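Local coordinates for protein 2-dehydropantoate 2-reductase (Geobacter metallireducens, PDB 3HN2) that probably catalyses the NADPH-dependent reduction of ketopantoate to pantoic acid, a step of pantothenate biosynthesis, at residues A[295-298]-A[299-302]. Residues are numbered along the deposited sequence; the frame is centred on the assembly and turned at random.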
loop_
_atom_site.group_PDB
_atom_site.type_symbol
_atom_site.label_atom_id
_atom_site.label_comp_id
_atom_site.label_asym_id
_atom_site.label_seq_id
_atom_site.Cartn_x
_atom_site.Cartn_y
_atom_site.Cartn_z
ATOM N N LEU A 295 24.357 7.401 1.319
ATOM C CA LEU A 295 23.690 6.140 0.979
ATOM C C LEU A 295 24.343 5.394 -0.190
ATOM O O LEU A 295 24.744 4.236 -0.035
ATOM C CB LEU A 295 22.205 6.379 0.705
ATOM C CG LEU A 295 21.243 5.182 0.750
ATOM C CD1 LEU A 295 21.628 4.164 1.812
ATOM C CD2 LEU A 295 19.833 5.692 0.998
ATOM N N ALA A 296 24.469 6.062 -1.340
ATOM C CA ALA A 296 25.107 5.471 -2.521
ATOM C C ALA A 296 26.452 4.861 -2.168
ATOM O O ALA A 296 26.731 3.705 -2.525
ATOM C CB ALA A 296 25.279 6.530 -3.639
ATOM N N THR A 297 27.260 5.640 -1.439
ATOM C CA THR A 297 28.603 5.236 -1.037
ATOM C C THR A 297 28.611 4.062 -0.047
ATOM O O THR A 297 29.309 3.070 -0.280
ATOM C CB THR A 297 29.384 6.403 -0.416
ATOM O OG1 THR A 297 29.049 7.624 -1.080
ATOM C CG2 THR A 297 30.863 6.163 -0.541
ATOM N N LEU A 298 27.842 4.171 1.042
ATOM C CA LEU A 298 27.726 3.077 2.018
ATOM C C LEU A 298 27.223 1.820 1.333
ATOM O O LEU A 298 27.477 0.698 1.790
ATOM C CB LEU A 298 26.736 3.422 3.142
ATOM C CG LEU A 298 27.159 4.399 4.227
ATOM C CD1 LEU A 298 25.926 4.873 4.965
ATOM C CD2 LEU A 298 28.161 3.763 5.182
ATOM N N LEU A 299 26.499 2.008 0.234
ATOM C CA LEU A 299 25.899 0.864 -0.411
ATOM C C LEU A 299 26.900 0.154 -1.321
ATOM O O LEU A 299 26.852 -1.066 -1.454
ATOM C CB LEU A 299 24.611 1.276 -1.098
ATOM C CG LEU A 299 23.446 0.304 -1.287
ATOM C CD1 LEU A 299 23.234 -0.693 -0.147
ATOM C CD2 LEU A 299 22.242 1.177 -1.465
ATOM N N GLU A 300 27.835 0.904 -1.905
ATOM C CA GLU A 300 28.931 0.274 -2.640
ATOM C C GLU A 300 30.066 -0.218 -1.715
ATOM O O GLU A 300 30.837 -1.103 -2.099
ATOM C CB GLU A 300 29.419 1.137 -3.824
ATOM C CG GLU A 300 29.844 2.568 -3.498
ATOM C CD GLU A 300 29.295 3.612 -4.479
ATOM O OE1 GLU A 300 28.573 3.247 -5.434
ATOM O OE2 GLU A 300 29.575 4.816 -4.281
ATOM N N GLN A 301 30.142 0.326 -0.496
ATOM C CA GLN A 301 31.055 -0.193 0.542
ATOM C C GLN A 301 30.671 -1.584 1.022
ATOM O O GLN A 301 31.536 -2.423 1.253
ATOM C CB GLN A 301 31.110 0.725 1.764
ATOM C CG GLN A 301 32.341 1.618 1.851
ATOM C CD GLN A 301 33.664 0.858 1.807
ATOM O OE1 GLN A 301 33.884 -0.078 2.571
ATOM N NE2 GLN A 301 34.554 1.276 0.915
ATOM N N ALA A 302 29.372 -1.812 1.190
ATOM C CA ALA A 302 28.872 -3.081 1.707
ATOM C C ALA A 302 28.925 -4.186 0.657
ATOM O O ALA A 302 29.021 -5.364 1.002
ATOM C CB ALA A 302 27.453 -2.919 2.244
#
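Glu300 folds back over the preceding turn of the last helix, 290-302, and lays its carboxylate beside Ala296 and Thr297. The helix belongs to the all-helical C-terminal domain of this ketopantoate reductase, and its final turns keep the alpha-helical i to i+4 pattern: Glu300 N donates to Ala296 O at 3.1 Å, while Gln301 N reaches Thr297 O at 2.9 Å. Along the Glu300 side chain, CB starts 3.9 Å from Ala296 O. With chi1 at 55°, CG sits between the backbone N and the carbonyl carbon, and this turns it back along the helix to lie 3.3 Å from Thr297 O. A bend at chi2 then brings CD to 3.2 Å from Ala296 O, beside the carbonyl. OE1 stays near that same oxygen, two acceptors that do not bond, and OE2 ends 3.4 Å from Thr297 CA, the two side chains crossing at a slant. What pays for a carboxylate next to a backbone carbonyl is probably Arg276 of helix 271-284, whose NH2 forms a salt bridge with OE2. With an alanine here, Arg276 would probably lose its salt-bridge mate and Thr297 the side chain that flanks it. Thr297 directs its OG1 to Glu293 O, one turn earlier, with a weak further bond from Arg276. Leu295 and Leu299 instead face helix 179-200, where both touch Leu199. Between these two leucines the contact is light, Leu295 CD1 standing 4.5 Å from Leu299 CD2, whereas Leu299 N is hydrogen-bonded to Leu295 O at 2.8 Å.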